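Local coordinates for DUF5636 domain-containing protein (Legionella pneumophila subsp. pneumophila str. Philadelphia 1, PDB 4RD8) that is of unknown function but folds into an all-helical, strand-free domain of the DUF5636 family, at residues 105-108 with 109-112; 177-180 with 181-185. The protein carries 3 engineered substitutions. All coordinates share one frame; numbering follows the deposited sequence.

Contact 1 of 2, residues 105-108 with 109-112; sequences DFMF and LVSS
V110 meets the F106 ring one turn back along helix 103-111, its methyl CG2 nudging the outer part of the ring with 3.6 Å between V110 CG2 and F106 CE2. The ring gets there because F106 carries CG anti to its backbone N (chi1 -179°), which lays the phenyl alongside the next turn. The same methyl nestles against the backbone, V110 CG2 lying 3.4 Å from F106 O, and the selenium of M107, a selenomethionine, stands farther off beside the ring, 4.4 Å from V110 CG2. V110 CG2 is thus the bump, and F106 and M107 form the shallow groove that takes it. On the exposed flank, L109 and F108 are neighbours in sequence and meet slantwise, L109 CD2 coming to 4.0 Å from F108 CD2, while L109 CG rests against D105 O.

The last turn closes round F108 O, to which S112 OG donates at 2.8 Å. In one of its two conformers S111 OG also reaches F108 O (2.7 Å), from the opposite face of the carbonyl plane, so this bond may be only partly present. The S112 hydroxyl also lies over one face of the F108 ring, toward its rim. Ordinary helical bonds run from L109, V110 and S111 N back to D105, F106 and M107 O, whereas S112 N bonds F108 O only weakly.

The groove side of the helix is covered by helix 179-184. F106 and L109 also pack on L116 in a loop, and R89 bonds S112 O beyond the helix end.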
ATOM      1  N   ASP A 105     -14.745  -1.683  12.010  1.00 20.38           N
ATOM      2  CA  ASP A 105     -13.576  -1.780  12.882  1.00 19.74           C
ATOM      3  C   ASP A 105     -12.286  -1.640  12.103  1.00 22.57           C
ATOM      4  O   ASP A 105     -11.346  -0.987  12.555  1.00 17.53           O
ATOM      5  CB  ASP A 105     -13.602  -3.107  13.641  1.00 18.35           C
ATOM      6  CG  ASP A 105     -14.728  -3.166  14.646  1.00 26.26           C
ATOM      7  OD1 ASP A 105     -15.000  -2.122  15.281  1.00 22.29           O
ATOM      8  OD2 ASP A 105     -15.363  -4.237  14.783  1.00 32.08           O
ATOM      9  N   PHE A 106     -12.240  -2.262  10.928  1.00 19.90           N
ATOM     10  CA  PHE A 106     -11.100  -2.104  10.036  1.00 18.98           C
ATOM     11  C   PHE A 106     -10.901  -0.625   9.680  1.00 18.15           C
ATOM     12  O   PHE A 106      -9.796  -0.091   9.783  1.00 18.36           O
ATOM     13  CB  PHE A 106     -11.294  -2.929   8.753  1.00 19.26           C
ATOM     14  CG  PHE A 106     -10.140  -2.827   7.794  1.00 22.43           C
ATOM     15  CD1 PHE A 106      -9.023  -3.634   7.944  1.00 23.38           C
ATOM     16  CD2 PHE A 106     -10.158  -1.901   6.761  1.00 23.64           C
ATOM     17  CE1 PHE A 106      -7.946  -3.532   7.067  1.00 25.72           C
ATOM     18  CE2 PHE A 106      -9.080  -1.793   5.880  1.00 22.07           C
ATOM     19  CZ  PHE A 106      -7.974  -2.606   6.037  1.00 21.99           C
HETATM   20  N   MSE A 107     -11.978   0.034   9.279  1.00 19.76           N
HETATM   21  CA  MSE A 107     -11.888   1.434   8.861  1.00 19.83           C
HETATM   22  C   MSE A 107     -11.557   2.359  10.036  1.00 19.33           C
HETATM   23  O   MSE A 107     -10.873   3.363   9.866  1.00 18.04           O
HETATM   24  CB  MSE A 107     -13.149   1.866   8.105  1.00 24.06           C
HETATM   25  CG  MSE A 107     -13.267   1.188   6.746  1.00 27.77           C
HETATM   26 SE   MSE A 107     -11.734   1.526   5.550  0.58 33.72          SE
HETATM   27  CE  MSE A 107     -12.775   2.508   4.227  1.00 43.27           C
ATOM     28  N   PHE A 108     -12.000   1.995  11.233  1.00 16.25           N
ATOM     29  CA  PHE A 108     -11.601   2.745  12.425  1.00 15.95           C
ATOM     30  C   PHE A 108     -10.077   2.687  12.601  1.00 15.91           C
ATOM     31  O   PHE A 108      -9.420   3.698  12.890  1.00 17.72           O
ATOM     32  CB  PHE A 108     -12.313   2.215  13.680  1.00 17.08           C
ATOM     33  CG  PHE A 108     -11.760   2.792  14.962  1.00 16.77           C
ATOM     34  CD1 PHE A 108     -12.166   4.038  15.406  1.00 23.18           C
ATOM     35  CD2 PHE A 108     -10.803   2.100  15.695  1.00 14.93           C
ATOM     36  CE1 PHE A 108     -11.645   4.582  16.577  1.00 24.19           C
ATOM     37  CE2 PHE A 108     -10.283   2.643  16.874  1.00 17.17           C
ATOM     38  CZ  PHE A 108     -10.704   3.882  17.309  1.00 18.55           C
ATOM     39  N   LEU A 109      -9.497   1.504  12.433  1.00 15.54           N
ATOM     40  CA  LEU A 109      -8.051   1.378  12.615  1.00 14.70           C
ATOM     41  C   LEU A 109      -7.289   2.108  11.508  1.00 14.84           C
ATOM     42  O   LEU A 109      -6.227   2.684  11.759  1.00 14.86           O
ATOM     43  CB  LEU A 109      -7.644  -0.098  12.675  1.00 14.17           C
ATOM     44  CG  LEU A 109      -8.189  -0.763  13.945  1.00 14.81           C
ATOM     45  CD1 LEU A 109      -7.956  -2.281  13.894  1.00 17.30           C
ATOM     46  CD2 LEU A 109      -7.495  -0.169  15.188  1.00 17.69           C
ATOM     47  N   VAL A 110      -7.825   2.074  10.285  1.00 15.18           N
ATOM     48  CA  VAL A 110      -7.222   2.837   9.180  1.00 16.69           C
ATOM     49  C   VAL A 110      -7.233   4.325   9.541  1.00 16.23           C
ATOM     50  O   VAL A 110      -6.220   5.026   9.408  1.00 15.48           O
ATOM     51  CB  VAL A 110      -7.984   2.610   7.844  1.00 15.68           C
ATOM     52  CG1 VAL A 110      -7.536   3.638   6.773  1.00 15.15           C
ATOM     53  CG2 VAL A 110      -7.742   1.191   7.342  1.00 17.85           C
ATOM     54  N   SER A 111      -8.384   4.796  10.010  1.00 16.65           N
ATOM     55  CA  SER A 111      -8.528   6.207  10.361  0.66 17.95           C
ATOM     56  C   SER A 111      -7.607   6.594  11.507  1.00 17.74           C
ATOM     57  O   SER A 111      -7.341   7.778  11.716  1.00 17.26           O
ATOM     58  CB  SER A 111      -9.972   6.545  10.740  0.66 18.14           C
ATOM     59  OG  SER A 111     -10.261   6.132  12.067  0.66 18.74           O
ATOM     60  N   SER A 112      -7.135   5.599  12.249  1.00 15.35           N
ATOM     61  CA  SER A 112      -6.252   5.839  13.379  1.00 16.18           C
ATOM     62  C   SER A 112      -4.779   5.726  13.007  1.00 16.95           C
ATOM     63  O   SER A 112      -3.915   5.940  13.857  1.00 16.24           O
ATOM     64  CB  SER A 112      -6.564   4.873  14.532  1.00 17.08           C
ATOM     65  OG  SER A 112      -7.936   4.979  14.904  1.00 19.63           O
TER

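Contact 2 of 2, residues 177-180 with 181-185; sequences FTCW and DVLID
T178 and D181 exchange two hydrogen bonds at the start of helix 179-184. D181 N donates to T178 OG1 at 3.1 Å, almost straight at 171°, and T178 N returns a bond of 3.1 Å to D181 OD2, entering from above the carboxylate plane. T178 has OG1 between its backbone N and carbonyl carbon (chi1 63°), which aims the hydroxyl at the first turn. A water ties the pair together further, donating to D181 OD1 and sharing a hydrogen bond with T178 OG1. Both carboxylate oxygens of D181 are therefore engaged.

Across the helix, from its first turn to its end, W180 NE1 donates to D185 OD2 at 3.1 Å. The acceptor lies in the indole plane, while the carboxylate stands steeply to it, 78° between planes. R122 takes the other oxygen, D185 OD1, in a salt bridge, so this buried acid has both oxygens satisfied. One indole face is covered by I184, whose CD1 sits squarely over the six-membered ring in a CH-pi contact, 3.6 Å from its centroid.

Backbone acceptors follow the helix: T178 O, C179 O and W180 O receive V182 N, L183 N and I184 N, and D181 O receives D185 N. The reciprocal pairing of T178 with D181 is a capping box, the classic N-terminal cap of an alpha-helix, here opening a short, largely buried helix.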
ATOM      1  N   PHE A 177     -18.095   2.066  -4.811  1.00 26.60           N
ATOM      2  CA  PHE A 177     -16.712   1.935  -4.379  1.00 24.34           C
ATOM      3  C   PHE A 177     -16.341   3.057  -3.416  1.00 23.61           C
ATOM      4  O   PHE A 177     -16.748   4.201  -3.609  1.00 30.57           O
ATOM      5  CB  PHE A 177     -15.782   1.960  -5.597  1.00 28.26           C
ATOM      6  CG  PHE A 177     -16.193   1.011  -6.678  1.00 28.04           C
ATOM      7  CD1 PHE A 177     -15.875  -0.336  -6.591  1.00 30.66           C
ATOM      8  CD2 PHE A 177     -16.930   1.453  -7.771  1.00 28.79           C
ATOM      9  CE1 PHE A 177     -16.279  -1.224  -7.588  1.00 32.03           C
ATOM     10  CE2 PHE A 177     -17.329   0.573  -8.762  1.00 37.93           C
ATOM     11  CZ  PHE A 177     -17.001  -0.765  -8.673  1.00 36.83           C
ATOM     12  N   THR A 178     -15.570   2.720  -2.384  1.00 22.35           N
ATOM     13  CA  THR A 178     -15.025   3.722  -1.472  1.00 21.42           C
ATOM     14  C   THR A 178     -13.745   4.276  -2.076  1.00 27.78           C
ATOM     15  O   THR A 178     -13.220   3.716  -3.041  1.00 25.08           O
ATOM     16  CB  THR A 178     -14.695   3.129  -0.091  1.00 26.71           C
ATOM     17  OG1 THR A 178     -13.665   2.138  -0.225  1.00 25.24           O
ATOM     18  CG2 THR A 178     -15.932   2.486   0.525  1.00 30.75           C
ATOM     19  N   CYS A 179     -13.242   5.376  -1.522  1.00 20.30           N
ATOM     20  CA  CYS A 179     -11.978   5.928  -1.995  1.00 20.69           C
ATOM     21  C   CYS A 179     -10.853   4.912  -1.779  1.00 19.84           C
ATOM     22  O   CYS A 179      -9.932   4.802  -2.599  1.00 21.86           O
ATOM     23  CB  CYS A 179     -11.660   7.236  -1.267  1.00 23.10           C
ATOM     24  SG  CYS A 179     -10.411   8.277  -2.092  1.00 27.01           S
ATOM     25  N   TRP A 180     -10.924   4.183  -0.672  1.00 20.18           N
ATOM     26  CA  TRP A 180     -10.001   3.075  -0.437  1.00 21.14           C
ATOM     27  C   TRP A 180     -10.037   2.119  -1.635  1.00 22.60           C
ATOM     28  O   TRP A 180      -8.996   1.809  -2.211  1.00 21.75           O
ATOM     29  CB  TRP A 180     -10.378   2.349   0.850  1.00 21.55           C
ATOM     30  CG  TRP A 180      -9.671   1.039   1.076  1.00 23.96           C
ATOM     31  CD1 TRP A 180      -9.989  -0.177   0.530  1.00 28.08           C
ATOM     32  CD2 TRP A 180      -8.561   0.809   1.951  1.00 25.30           C
ATOM     33  NE1 TRP A 180      -9.127  -1.139   0.993  1.00 28.78           N
ATOM     34  CE2 TRP A 180      -8.241  -0.564   1.869  1.00 28.93           C
ATOM     35  CE3 TRP A 180      -7.800   1.633   2.786  1.00 24.16           C
ATOM     36  CZ2 TRP A 180      -7.190  -1.135   2.596  1.00 29.89           C
ATOM     37  CZ3 TRP A 180      -6.759   1.069   3.509  1.00 26.48           C
ATOM     38  CH2 TRP A 180      -6.464  -0.303   3.410  1.00 33.81           C
ATOM     39  N   ASP A 181     -11.231   1.665  -2.007  1.00 24.14           N
ATOM     40  CA  ASP A 181     -11.400   0.813  -3.189  1.00 25.23           C
ATOM     41  C   ASP A 181     -10.793   1.404  -4.469  1.00 25.31           C
ATOM     42  O   ASP A 181     -10.071   0.723  -5.202  1.00 25.15           O
ATOM     43  CB  ASP A 181     -12.884   0.560  -3.461  1.00 26.38           C
ATOM     44  CG  ASP A 181     -13.558  -0.276  -2.385  1.00 29.40           C
ATOM     45  OD1 ASP A 181     -12.856  -0.917  -1.569  1.00 30.49           O
ATOM     46  OD2 ASP A 181     -14.811  -0.314  -2.383  1.00 27.70           O
ATOM     47  N   VAL A 182     -11.120   2.662  -4.756  1.00 23.77           N
ATOM     48  CA  VAL A 182     -10.729   3.283  -6.026  1.00 23.62           C
ATOM     49  C   VAL A 182      -9.215   3.403  -6.159  1.00 21.03           C
ATOM     50  O   VAL A 182      -8.656   3.317  -7.273  1.00 22.99           O
ATOM     51  CB  VAL A 182     -11.408   4.665  -6.201  1.00 27.66           C
ATOM     52  CG1 VAL A 182     -10.838   5.413  -7.383  1.00 36.46           C
ATOM     53  CG2 VAL A 182     -12.906   4.482  -6.386  1.00 27.67           C
ATOM     54  N   LEU A 183      -8.544   3.573  -5.023  1.00 19.60           N
ATOM     55  CA  LEU A 183      -7.099   3.754  -5.023  1.00 24.57           C
ATOM     56  C   LEU A 183      -6.324   2.445  -4.983  1.00 21.68           C
ATOM     57  O   LEU A 183      -5.419   2.244  -5.786  1.00 25.05           O
ATOM     58  CB  LEU A 183      -6.658   4.631  -3.850  1.00 24.78           C
ATOM     59  CG  LEU A 183      -7.128   6.082  -3.959  1.00 22.89           C
ATOM     60  CD1 LEU A 183      -6.479   6.913  -2.864  1.00 26.80           C
ATOM     61  CD2 LEU A 183      -6.828   6.654  -5.344  1.00 25.09           C
ATOM     62  N   ILE A 184      -6.683   1.556  -4.061  1.00 19.51           N
ATOM     63  CA  ILE A 184      -5.827   0.412  -3.771  1.00 20.40           C
ATOM     64  C   ILE A 184      -6.569  -0.902  -3.617  1.00 20.39           C
ATOM     65  O   ILE A 184      -5.972  -1.906  -3.241  1.00 21.85           O
ATOM     66  CB  ILE A 184      -4.987   0.652  -2.492  1.00 19.91           C
ATOM     67  CG1 ILE A 184      -5.920   0.880  -1.294  1.00 25.09           C
ATOM     68  CG2 ILE A 184      -3.993   1.813  -2.697  1.00 21.37           C
ATOM     69  CD1 ILE A 184      -5.221   0.962   0.033  1.00 28.09           C
ATOM     70  N   ASP A 185      -7.874  -0.914  -3.882  1.00 19.20           N
ATOM     71  CA  ASP A 185      -8.626  -2.166  -3.772  1.00 21.01           C
ATOM     72  C   ASP A 185      -9.593  -2.325  -4.955  1.00 21.69           C
ATOM     73  O   ASP A 185     -10.707  -2.831  -4.799  1.00 23.56           O
ATOM     74  CB  ASP A 185      -9.375  -2.224  -2.431  1.00 21.47           C
ATOM     75  CG  ASP A 185      -9.265  -3.571  -1.745  1.00 30.15           C
ATOM     76  OD1 ASP A 185      -8.601  -4.474  -2.286  1.00 28.51           O
ATOM     77  OD2 ASP A 185      -9.836  -3.726  -0.642  1.00 32.21           O
TER
HETATM   78  O   HOH W   1     -13.337  -0.274   1.454  1.00 32.74           O

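Contact 1 and contact 2 each lie within one continuous piece of chain, so neither closes a long loop, and they neither nest nor cross. From the N terminus, residues 105-112 come first, the last turns of helix 103-111 and the residue that follows it; helices 130-144 and 157-162 follow before residues 177-185 build helix 179-184. The two then meet in space, F106 and W180 edge-to-face with F106 CZ 3.8 Å from W180 CH2, and M107 and V110 also against the indole side chain. W180 thus joins the two short helices and also meets H131 of helix 130-144. On another side of helix 179-184, C179, V182 and L183 rest on helix 25-38, tying early and late parts of the domain together.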